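Local coordinates for protein macrolide 2'-phosphotransferase MphH (Brachybacterium faecium, PDB 5UXD) that probably inactivates macrolide antibiotics by phosphorylating their 2'-hydroxyl from a nucleotide donor, and binds azithromycin, at residues 17-22 with 83-88; 151-156 with 187-192; 159-164 with 177-182. One frame throughout, in Å; residues are numbered along the deposited sequence.

Contact 1: 17-22 with 83-88; sequences HGLDLD and WRISTS. With ZIT (azithromycin), chain I.
His17 and Ile85 bring the two backbones closest, with their CA atoms 7.4 Å apart and no hydrogen bond running between the segments 17-22 and 83-88. The two residues share the gap about equally: both branches of Ile85 pass His17 CB, and CD1 goes on to Leu19. Ile85 CD1 sits 3.7 Å from the carbonyl O of His17 and 4.1 Å from Leu19 CB, so the end of the longer branch lies against the turn after helix 7-16. The shorter branch, CG2, lies anti to the backbone N (chi1 -58° for CG1) and comes 4.1 Å from His17 CB, at the start of that side chain. The His17 ring then runs on to Thr87, where CE1 stands 3.6 Å from OG1 and 3.7 Å from CG2. This is van der Waals contact at an oblique angle rather than a polar bond: the imidazole NE2 is hydrogen-bonded to Glu89, and the threonine OG1 to the carbonyl of Leu90. Both groups are thus tied to the turn that follows Ser88, which helps fix the ring beside Thr87. Directly after His17, Gly18 has positive phi (86°) and is the C-prime residue of a Schellman motif closing helix 7-16; Leu19 N returns to Ala14 O. Further along, Asp22 OD2 lies 3.6 Å from azithromycin C21, while its OD1 accepts a hydrogen bond from Gly24 N. Arg84 and Ile85 together face Ala92 in a classic beta bulge. The contact therefore joins a capped helix end to strand 85-86 of the antiparallel sheet in the N-terminal lobe, an arrangement consistent with the kinase-like phosphotransferase fold, and Asp22 belongs with Ala42, His43, Asp44 and Gly45 to an azithromycin site on this lobe.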
loop_
_atom_site.group_PDB
_atom_site.type_symbol
_atom_site.label_atom_id
_atom_site.label_comp_id
_atom_site.label_asym_id
_atom_site.label_seq_id
_atom_site.Cartn_x
_atom_site.Cartn_y
_atom_site.Cartn_z
ATOM N N HIS A 17 -28.292 -7.297 1.904
ATOM C CA HIS A 17 -27.232 -7.812 2.761
ATOM C C HIS A 17 -27.358 -7.326 4.203
ATOM O O HIS A 17 -26.404 -7.435 4.981
ATOM C CB HIS A 17 -25.877 -7.453 2.159
ATOM C CG HIS A 17 -25.594 -8.197 0.898
ATOM N ND1 HIS A 17 -25.096 -9.481 0.897
ATOM C CD2 HIS A 17 -25.791 -7.865 -0.398
ATOM C CE1 HIS A 17 -24.968 -9.899 -0.352
ATOM N NE2 HIS A 17 -25.390 -8.939 -1.158
ATOM N N GLY A 18 -28.529 -6.824 4.580
ATOM C CA GLY A 18 -28.790 -6.409 5.943
ATOM C C GLY A 18 -28.374 -5.002 6.304
ATOM O O GLY A 18 -28.424 -4.655 7.490
ATOM N N LEU A 19 -27.980 -4.173 5.331
ATOM C CA LEU A 19 -27.496 -2.820 5.608
ATOM C C LEU A 19 -28.495 -1.798 5.061
ATOM O O LEU A 19 -28.661 -1.665 3.844
ATOM C CB LEU A 19 -26.092 -2.628 5.027
ATOM C CG LEU A 19 -25.446 -1.272 5.266
ATOM C CD1 LEU A 19 -25.247 -1.061 6.750
ATOM C CD2 LEU A 19 -24.097 -1.198 4.521
ATOM N N ASP A 20 -29.139 -1.080 5.980
ATOM C CA ASP A 20 -30.206 -0.136 5.668
ATOM C C ASP A 20 -29.613 1.269 5.671
ATOM O O ASP A 20 -29.221 1.776 6.728
ATOM C CB ASP A 20 -31.345 -0.256 6.679
ATOM C CG ASP A 20 -31.964 -1.657 6.709
ATOM O OD1 ASP A 20 -32.045 -2.301 5.639
ATOM O OD2 ASP A 20 -32.387 -2.102 7.801
ATOM N N LEU A 21 -29.547 1.890 4.490
ATOM C CA LEU A 21 -28.854 3.155 4.290
ATOM C C LEU A 21 -29.820 4.313 4.051
ATOM O O LEU A 21 -30.892 4.153 3.462
ATOM C CB LEU A 21 -27.888 3.059 3.104
ATOM C CG LEU A 21 -26.787 1.998 3.167
ATOM C CD1 LEU A 21 -25.996 1.939 1.854
ATOM C CD2 LEU A 21 -25.859 2.233 4.351
ATOM N N ASP A 22 -29.411 5.493 4.503
ATOM C CA ASP A 22 -30.108 6.744 4.209
ATOM C C ASP A 22 -29.656 7.200 2.828
ATOM O O ASP A 22 -28.537 7.688 2.667
ATOM C CB ASP A 22 -29.795 7.781 5.281
ATOM C CG ASP A 22 -30.423 9.142 5.005
ATOM O OD1 ASP A 22 -31.321 9.269 4.132
ATOM O OD2 ASP A 22 -30.028 10.104 5.697
ATOM N N TRP A 83 -14.471 -5.642 7.741
ATOM C CA TRP A 83 -15.421 -6.058 6.708
ATOM C C TRP A 83 -16.573 -6.810 7.359
ATOM O O TRP A 83 -16.457 -7.994 7.676
ATOM C CB TRP A 83 -14.735 -6.931 5.664
ATOM C CG TRP A 83 -13.764 -6.210 4.799
ATOM C CD1 TRP A 83 -13.328 -4.921 4.942
ATOM C CD2 TRP A 83 -13.097 -6.734 3.637
ATOM N NE1 TRP A 83 -12.432 -4.622 3.946
ATOM C CE2 TRP A 83 -12.282 -5.711 3.129
ATOM C CE3 TRP A 83 -13.125 -7.968 2.976
ATOM C CZ2 TRP A 83 -11.481 -5.883 1.993
ATOM C CZ3 TRP A 83 -12.342 -8.136 1.843
ATOM C CH2 TRP A 83 -11.534 -7.098 1.362
ATOM N N ARG A 84 -17.697 -6.135 7.554
ATOM C CA ARG A 84 -18.853 -6.800 8.140
ATOM C C ARG A 84 -19.705 -7.515 7.104
ATOM O O ARG A 84 -20.534 -8.354 7.480
ATOM C CB ARG A 84 -19.701 -5.793 8.915
ATOM C CG ARG A 84 -18.894 -4.810 9.732
ATOM C CD ARG A 84 -18.585 -5.363 11.112
ATOM N NE ARG A 84 -18.400 -4.301 12.103
ATOM C CZ ARG A 84 -19.387 -3.573 12.618
ATOM N NH1 ARG A 84 -20.641 -3.798 12.252
ATOM N NH2 ARG A 84 -19.123 -2.622 13.507
ATOM N N ILE A 85 -19.531 -7.179 5.825
ATOM C CA ILE A 85 -20.140 -7.871 4.693
ATOM C C ILE A 85 -19.019 -8.128 3.689
ATOM O O ILE A 85 -18.275 -7.202 3.340
ATOM C CB ILE A 85 -21.279 -7.049 4.055
ATOM C CG1 ILE A 85 -22.387 -6.728 5.077
ATOM C CG2 ILE A 85 -21.882 -7.784 2.856
ATOM C CD1 ILE A 85 -23.227 -5.541 4.671
ATOM N N SER A 86 -18.871 -9.385 3.257
ATOM C CA SER A 86 -17.870 -9.752 2.244
ATOM C C SER A 86 -18.457 -10.824 1.327
ATOM O O SER A 86 -18.455 -12.016 1.667
ATOM C CB SER A 86 -16.571 -10.224 2.882
ATOM O OG SER A 86 -15.589 -10.426 1.882
ATOM N N THR A 87 -18.947 -10.399 0.157
ATOM C CA THR A 87 -19.608 -11.288 -0.794
ATOM C C THR A 87 -19.127 -10.960 -2.201
ATOM O O THR A 87 -18.392 -9.996 -2.416
ATOM C CB THR A 87 -21.147 -11.164 -0.739
ATOM O OG1 THR A 87 -21.533 -9.893 -1.274
ATOM C CG2 THR A 87 -21.671 -11.288 0.693
ATOM N N SER A 88 -19.591 -11.756 -3.170
ATOM C CA SER A 88 -19.231 -11.535 -4.570
ATOM C C SER A 88 -19.671 -10.162 -5.065
ATOM O O SER A 88 -19.007 -9.569 -5.925
ATOM C CB SER A 88 -19.861 -12.620 -5.450
ATOM O OG SER A 88 -19.267 -13.882 -5.229
HETATM C C1 ZIT I . -29.572 14.524 10.040
HETATM C C2 ZIT I . -28.567 14.063 11.152
HETATM C C3 ZIT I . -29.278 13.497 12.374
HETATM C C4 ZIT I . -30.299 12.337 12.118
HETATM C C5 ZIT I . -29.645 10.933 11.960
HETATM C C6 ZIT I . -30.370 10.017 10.996
HETATM C C7 ZIT I . -31.738 9.540 11.540
HETATM C C8 ZIT I . -32.593 8.839 10.436
HETATM C C9 ZIT I . -33.671 9.808 9.877
HETATM N N10 ZIT I . -33.051 10.793 8.853
HETATM C C11 ZIT I . -33.666 12.099 8.944
HETATM C C12 ZIT I . -32.650 13.194 8.592
HETATM C C13 ZIT I . -32.965 14.566 9.191
HETATM C C14 ZIT I . -31.690 15.400 9.286
HETATM C C15 ZIT I . -32.030 16.868 9.444
HETATM C C16 ZIT I . -30.707 17.690 9.556
HETATM C C17 ZIT I . -27.563 13.150 10.526
HETATM C C18 ZIT I . -31.261 12.352 13.280
HETATM C C19 ZIT I . -29.490 8.783 10.747
HETATM C C20 ZIT I . -33.252 7.679 11.015
HETATM C C21 ZIT I . -33.131 10.220 7.501
HETATM C C22 ZIT I . -34.893 12.182 8.060
HETATM C C23 ZIT I . -33.630 14.438 10.576
HETATM O O1 ZIT I . -29.243 14.512 8.868
HETATM O O6 ZIT I . -30.557 10.701 9.769
HETATM O O12 ZIT I . -32.575 13.353 7.195
HETATM O O13 ZIT I . -33.841 15.265 8.301
HETATM O O14 ZIT I . -30.939 14.999 10.435
HETATM C C1A ZIT I . -28.368 10.514 13.959
HETATM C C2A ZIT I . -28.269 9.507 15.077
HETATM C C3A ZIT I . -27.066 9.758 15.907
HETATM C C4A ZIT I . -25.834 9.779 15.093
HETATM C C5A ZIT I . -25.956 10.795 13.952
HETATM C C6A ZIT I . -24.775 10.776 13.078
HETATM C C7A ZIT I . -25.950 8.916 17.876
HETATM C C8A ZIT I . -27.002 7.372 16.450
HETATM O O1A ZIT I . -29.527 10.241 13.200
HETATM O O2A ZIT I . -29.431 9.612 15.913
HETATM N N3A ZIT I . -27.058 8.729 16.988
HETATM O O5A ZIT I . -27.154 10.539 13.127
HETATM C C1B ZIT I . -29.169 15.436 13.831
HETATM C C2B ZIT I . -29.877 16.733 14.151
HETATM C C3B ZIT I . -30.736 16.704 15.390
HETATM C C4B ZIT I . -30.098 15.973 16.523
HETATM C C5B ZIT I . -29.714 14.582 16.090
HETATM C C6B ZIT I . -29.130 13.795 17.240
HETATM C C7B ZIT I . -31.044 18.200 15.809
HETATM C C8B ZIT I . -32.710 16.479 14.007
HETATM O O1B ZIT I . -29.976 14.577 13.062
HETATM O O3B ZIT I . -31.973 16.016 15.120
HETATM O O4B ZIT I . -30.996 15.887 17.649
HETATM O O5B ZIT I . -28.694 14.676 15.034
#

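Contact 2: 151-156 with 187-192; sequences AQVRGA and CWPGHS
Arg154 NH2 is gripped twice, by a hydrogen bond to the carbonyl of Leu182 and a salt bridge to Asp185, and this hold helps keep the guanidinium laid out over Trp188. The group is stacked on the indole with the planes only 7° apart and the centres 4.1 Å from each other. Its CZ is off-centre over the five-membered ring, whereas CD is more nearly above it, 3.8 Å from that ring's centroid in a CH-pi contact. Arg154 gets there fully extended: with CG anti to the backbone N (chi1 -165°), the chain travels across the indole face, CG passing near Trp188 CD2 and bringing NE and CZ each to 3.5 Å from Trp188 CD1. The result combines cation-pi attraction with apolar cover from the arginine's methylenes. Val153 approaches the same indole from a different direction, its CG1 meeting the ring edge 4.2 Å from Trp188 CZ3. Val153 CG1 also lies 4.3 Å from Pro189 CG, and so bridges the two loop residues. Trp188 is anchored at NE1 by the carbonyl of Trp181, and it stacks with the Trp181 ring while meeting His262 edge-to-face. The loop between helix 172-183 and strand 193-195 is thereby pressed against the first turns of helix 150-167, with helix 259-268 also bordering it through His262.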
loop_
_atom_site.group_PDB
_atom_site.type_symbol
_atom_site.label_atom_id
_atom_site.label_comp_id
_atom_site.label_asym_id
_atom_site.label_seq_id
_atom_site.Cartn_x
_atom_site.Cartn_y
_atom_site.Cartn_z
ATOM N N ALA A 151 16.665 -14.524 1.588
ATOM C CA ALA A 151 17.317 -14.957 0.353
ATOM C C ALA A 151 16.425 -14.715 -0.853
ATOM O O ALA A 151 16.893 -14.254 -1.899
ATOM C CB ALA A 151 17.695 -16.433 0.448
ATOM N N GLN A 152 15.134 -15.018 -0.719
ATOM C CA GLN A 152 14.205 -14.841 -1.829
ATOM C C GLN A 152 13.927 -13.366 -2.101
ATOM O O GLN A 152 13.633 -13.005 -3.244
ATOM C CB GLN A 152 12.889 -15.572 -1.544
ATOM C CG GLN A 152 12.967 -17.080 -1.567
ATOM C CD GLN A 152 11.692 -17.719 -1.048
ATOM O OE1 GLN A 152 11.171 -17.331 0.000
ATOM N NE2 GLN A 152 11.183 -18.704 -1.776
ATOM N N VAL A 153 14.016 -12.508 -1.073
ATOM C CA VAL A 153 13.878 -11.070 -1.307
ATOM C C VAL A 153 14.957 -10.582 -2.266
ATOM O O VAL A 153 14.671 -9.909 -3.262
ATOM C CB VAL A 153 13.921 -10.289 0.021
ATOM C CG1 VAL A 153 14.027 -8.795 -0.257
ATOM C CG2 VAL A 153 12.684 -10.571 0.906
ATOM N N ARG A 154 16.225 -10.927 -2.007
ATOM C CA ARG A 154 17.313 -10.464 -2.863
ATOM C C ARG A 154 17.274 -11.147 -4.224
ATOM O O ARG A 154 17.510 -10.512 -5.262
ATOM C CB ARG A 154 18.643 -10.728 -2.162
ATOM C CG ARG A 154 19.831 -10.000 -2.735
ATOM C CD ARG A 154 20.939 -9.977 -1.701
ATOM N NE ARG A 154 22.135 -9.319 -2.197
ATOM C CZ ARG A 154 23.251 -9.186 -1.487
ATOM N NH1 ARG A 154 23.315 -9.677 -0.252
ATOM N NH2 ARG A 154 24.301 -8.573 -2.014
ATOM N N GLY A 155 16.972 -12.445 -4.237
ATOM C CA GLY A 155 16.928 -13.165 -5.497
ATOM C C GLY A 155 15.822 -12.684 -6.415
ATOM O O GLY A 155 15.972 -12.707 -7.643
ATOM N N ALA A 156 14.693 -12.264 -5.837
ATOM C CA ALA A 156 13.597 -11.736 -6.640
ATOM C C ALA A 156 14.010 -10.452 -7.344
ATOM O O ALA A 156 13.725 -10.264 -8.532
ATOM C CB ALA A 156 12.372 -11.484 -5.764
ATOM N N CYS A 187 23.240 -3.583 2.216
ATOM C CA CYS A 187 21.884 -3.054 2.040
ATOM C C CYS A 187 20.799 -4.025 2.481
ATOM O O CYS A 187 19.690 -3.591 2.812
ATOM C CB CYS A 187 21.621 -2.712 0.568
ATOM S SG CYS A 187 22.251 -1.124 0.017
ATOM N N TRP A 188 21.079 -5.318 2.469
ATOM C CA TRP A 188 19.958 -6.236 2.336
ATOM C C TRP A 188 19.535 -6.824 3.679
ATOM O O TRP A 188 20.369 -7.044 4.569
ATOM C CB TRP A 188 20.307 -7.361 1.348
ATOM C CG TRP A 188 20.410 -6.778 -0.006
ATOM C CD1 TRP A 188 21.523 -6.221 -0.583
ATOM C CD2 TRP A 188 19.344 -6.599 -0.932
ATOM N NE1 TRP A 188 21.209 -5.730 -1.829
ATOM C CE2 TRP A 188 19.878 -5.948 -2.065
ATOM C CE3 TRP A 188 17.986 -6.943 -0.924
ATOM C CZ2 TRP A 188 19.095 -5.623 -3.179
ATOM C CZ3 TRP A 188 17.212 -6.624 -2.033
ATOM C CH2 TRP A 188 17.773 -5.980 -3.149
ATOM N N PRO A 189 18.238 -7.099 3.822
ATOM C CA PRO A 189 17.721 -7.571 5.111
ATOM C C PRO A 189 18.164 -8.985 5.434
ATOM O O PRO A 189 18.363 -9.816 4.547
ATOM C CB PRO A 189 16.196 -7.512 4.927
ATOM C CG PRO A 189 15.998 -7.645 3.429
ATOM C CD PRO A 189 17.158 -6.887 2.834
ATOM N N GLY A 190 18.273 -9.250 6.736
ATOM C CA GLY A 190 18.565 -10.569 7.267
ATOM C C GLY A 190 17.383 -11.249 7.917
ATOM O O GLY A 190 17.552 -12.330 8.500
ATOM N N HIS A 191 16.193 -10.652 7.860
ATOM C CA HIS A 191 14.977 -11.260 8.374
ATOM C C HIS A 191 13.812 -10.679 7.588
ATOM O O HIS A 191 13.901 -9.565 7.046
ATOM C CB HIS A 191 14.795 -11.025 9.887
ATOM C CG HIS A 191 14.488 -9.603 10.265
ATOM N ND1 HIS A 191 15.387 -8.569 10.095
ATOM C CD2 HIS A 191 13.381 -9.047 10.822
ATOM C CE1 HIS A 191 14.851 -7.441 10.528
ATOM N NE2 HIS A 191 13.631 -7.702 10.968
ATOM N N SER A 192 12.747 -11.473 7.492
ATOM C CA SER A 192 11.488 -11.197 6.817
ATOM C C SER A 192 10.385 -10.953 7.835
ATOM O O SER A 192 10.366 -11.553 8.916
ATOM C CB SER A 192 11.089 -12.355 5.901
ATOM O OG SER A 192 12.096 -12.626 4.950
#

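Contact 3: 159-164 with 177-182; sequences QDLARV and RWEAWL
Leu161 projects from helix 159-164 toward helix 177-182 and divides its two methyls among three partners. Leu161 CD2 reaches Leu182 CD1 at 3.7 Å, the nearest approach between the segments, the two leucine side chains lying obliquely to one another. Leu161 CD1 is turned instead to Trp178, where it stands near the plane of the indole at its edge, 4.2 Å from Trp178 CE3; this methyl abuts the rim of the six-membered ring of the indole and does not sit on its face. With CG anti to the backbone N (chi1 174°) the side chain extends into the gap between the helices, and chi2 (58°) then turns CD1 to Trp178 and CD2 to Leu182. Glu179 crosses the leucine at about a right angle, and what it offers is aliphatic: its CG lies 3.9 Å from Leu161 CD2, with the chain then extended on toward the carboxylate. Because Glu179 was modelled in two conformers, this last contact is less certain than the others. The helices themselves run nearly antiparallel, their segment axes 157° apart in direction and 11.5 Å from each other at closest approach. At that separation large side chains have to span the gap, and Leu161 and Trp178 mark the point where the CA atoms come nearest. Trp178 is held by a hydrogen bond from NE1 to Ser268 OG, while Pro271, Leu272 and Leu294 pack around it, linking this helical hairpin to helices 270-281 and 284-294. Chemically the interface between the two segments is apolar, without a hydrogen bond or salt bridge across it, so its cohesion comes from dispersion and from the burial of Leu161, Trp178 and Leu182, with the acidic side chain at the exposed margin contributing its methylene.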
loop_
_atom_site.group_PDB
_atom_site.type_symbol
_atom_site.label_atom_id
_atom_site.label_comp_id
_atom_site.label_asym_id
_atom_site.label_seq_id
_atom_site.Cartn_x
_atom_site.Cartn_y
_atom_site.Cartn_z
ATOM N N GLN A 159 16.329 -11.500 -10.184
ATOM C CA GLN A 159 15.536 -12.088 -11.256
ATOM C C GLN A 159 14.755 -11.016 -12.004
ATOM O O GLN A 159 14.624 -11.076 -13.233
ATOM C CB GLN A 159 14.596 -13.144 -10.681
ATOM C CG GLN A 159 13.607 -13.705 -11.667
ATOM C CD GLN A 159 13.164 -15.106 -11.293
ATOM O OE1 GLN A 159 12.020 -15.322 -10.892
ATOM N NE2 GLN A 159 14.074 -16.065 -11.411
ATOM N N ASP A 160 14.186 -10.081 -11.237
ATOM C CA ASP A 160 13.372 -9.017 -11.814
ATOM C C ASP A 160 14.194 -8.154 -12.756
ATOM O O ASP A 160 13.742 -7.807 -13.853
ATOM C CB ASP A 160 12.763 -8.158 -10.704
ATOM C CG ASP A 160 11.638 -8.870 -9.942
ATOM O OD1 ASP A 160 11.221 -9.968 -10.354
ATOM O OD2 ASP A 160 11.168 -8.315 -8.924
ATOM N N LEU A 161 15.402 -7.773 -12.333
ATOM C CA LEU A 161 16.290 -7.029 -13.217
ATOM C C LEU A 161 16.572 -7.816 -14.489
ATOM O O LEU A 161 16.602 -7.250 -15.587
ATOM C CB LEU A 161 17.594 -6.688 -12.490
ATOM C CG LEU A 161 18.685 -6.021 -13.333
ATOM C CD1 LEU A 161 18.164 -4.730 -13.944
ATOM C CD2 LEU A 161 19.935 -5.762 -12.506
ATOM N N ALA A 162 16.791 -9.130 -14.363
ATOM C CA ALA A 162 17.115 -9.916 -15.546
ATOM C C ALA A 162 15.915 -10.020 -16.475
ATOM O O ALA A 162 16.055 -9.897 -17.697
ATOM C CB ALA A 162 17.608 -11.305 -15.138
ATOM N N ARG A 163 14.730 -10.245 -15.916
ATOM C CA ARG A 163 13.544 -10.378 -16.749
ATOM C C ARG A 163 13.210 -9.068 -17.447
ATOM O O ARG A 163 12.921 -9.061 -18.649
ATOM C CB ARG A 163 12.371 -10.867 -15.906
ATOM C CG ARG A 163 12.488 -12.327 -15.541
ATOM C CD ARG A 163 11.341 -12.800 -14.674
ATOM N NE ARG A 163 11.358 -14.256 -14.560
ATOM C CZ ARG A 163 10.587 -14.952 -13.733
ATOM N NH1 ARG A 163 9.733 -14.323 -12.933
ATOM N NH2 ARG A 163 10.675 -16.278 -13.702
ATOM N N VAL A 164 13.259 -7.948 -16.717
ATOM C CA VAL A 164 12.962 -6.650 -17.323
ATOM C C VAL A 164 14.014 -6.316 -18.367
ATOM O O VAL A 164 13.690 -5.908 -19.484
ATOM C CB VAL A 164 12.858 -5.557 -16.240
ATOM C CG1 VAL A 164 12.722 -4.155 -16.878
ATOM C CG2 VAL A 164 11.679 -5.824 -15.320
ATOM N N ARG A 177 23.768 1.321 -11.584
ATOM C CA ARG A 177 23.328 1.643 -10.226
ATOM C C ARG A 177 22.682 0.439 -9.560
ATOM O O ARG A 177 23.007 0.090 -8.417
ATOM C CB ARG A 177 22.330 2.797 -10.241
ATOM C CG ARG A 177 22.091 3.323 -8.836
ATOM C CD ARG A 177 21.078 4.445 -8.790
ATOM N NE ARG A 177 20.788 4.813 -7.411
ATOM C CZ ARG A 177 20.061 5.868 -7.050
ATOM N NH1 ARG A 177 19.551 6.664 -7.984
ATOM N NH2 ARG A 177 19.839 6.138 -5.770
ATOM N N TRP A 178 21.739 -0.202 -10.258
ATOM C CA TRP A 178 20.973 -1.271 -9.622
ATOM C C TRP A 178 21.824 -2.514 -9.400
ATOM O O TRP A 178 21.632 -3.226 -8.405
ATOM C CB TRP A 178 19.736 -1.580 -10.462
ATOM C CG TRP A 178 18.823 -0.391 -10.539
ATOM C CD1 TRP A 178 18.706 0.617 -9.611
ATOM C CD2 TRP A 178 17.898 -0.081 -11.588
ATOM N NE1 TRP A 178 17.772 1.537 -10.035
ATOM C CE2 TRP A 178 17.260 1.128 -11.242
ATOM C CE3 TRP A 178 17.559 -0.703 -12.797
ATOM C CZ2 TRP A 178 16.291 1.720 -12.057
ATOM C CZ3 TRP A 178 16.597 -0.116 -13.601
ATOM C CH2 TRP A 178 15.985 1.089 -13.237
ATOM N N GLU A 179 22.787 -2.779 -10.288
ATOM C CA GLU A 179 23.684 -3.910 -10.074
ATOM C C GLU A 179 24.576 -3.684 -8.857
ATOM O O GLU A 179 24.859 -4.622 -8.098
ATOM C CB GLU A 179 24.518 -4.157 -11.334
ATOM C CG GLU A 179 23.748 -4.866 -12.443
ATOM C CD GLU A 179 24.467 -4.845 -13.784
ATOM O OE1 GLU A 179 25.307 -3.948 -14.006
ATOM O OE2 GLU A 179 24.181 -5.724 -14.625
ATOM N N ALA A 180 25.027 -2.441 -8.656
ATOM C CA ALA A 180 25.836 -2.128 -7.482
ATOM C C ALA A 180 25.024 -2.253 -6.199
ATOM O O ALA A 180 25.561 -2.631 -5.152
ATOM C CB ALA A 180 26.416 -0.720 -7.608
ATOM N N TRP A 181 23.731 -1.918 -6.262
ATOM C CA TRP A 181 22.835 -2.095 -5.127
ATOM C C TRP A 181 22.677 -3.575 -4.799
ATOM O O TRP A 181 22.810 -3.985 -3.638
ATOM C CB TRP A 181 21.475 -1.439 -5.455
ATOM C CG TRP A 181 20.336 -1.776 -4.542
ATOM C CD1 TRP A 181 20.344 -1.764 -3.189
ATOM C CD2 TRP A 181 18.993 -2.118 -4.933
ATOM N NE1 TRP A 181 19.105 -2.092 -2.703
ATOM C CE2 TRP A 181 18.260 -2.332 -3.756
ATOM C CE3 TRP A 181 18.361 -2.300 -6.166
ATOM C CZ2 TRP A 181 16.915 -2.703 -3.769
ATOM C CZ3 TRP A 181 17.034 -2.669 -6.183
ATOM C CH2 TRP A 181 16.322 -2.879 -4.988
ATOM N N LEU A 182 22.433 -4.398 -5.823
ATOM C CA LEU A 182 22.208 -5.819 -5.596
ATOM C C LEU A 182 23.467 -6.513 -5.102
ATOM O O LEU A 182 23.371 -7.535 -4.414
ATOM C CB LEU A 182 21.706 -6.495 -6.880
ATOM C CG LEU A 182 20.339 -6.002 -7.390
ATOM C CD1 LEU A 182 20.140 -6.354 -8.855
ATOM C CD2 LEU A 182 19.224 -6.601 -6.545
#

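How the contacts relate
Contact 1 stands apart in the N-terminal lobe, its centre about 41 Å from that of contact 2 and about 45 Å from that of contact 3, across the centre of the chain. It is also complete before the other two begin in sequence. Contacts 2 and 3 are neighbours, centres about 13 Å apart, and share helix 150-167: both segments of contact 3 fall between residues 156 and 187. They touch directly, with Trp188 CZ2 3.5 Å from Leu182 CD2 and Cys187 SG 3.8 Å from Trp181 CD1. Together they fasten helix 172-183 and its following loop to helix 150-167 within the helical C-terminal lobe of the kinase-like fold, separate from the sheet of contact 1.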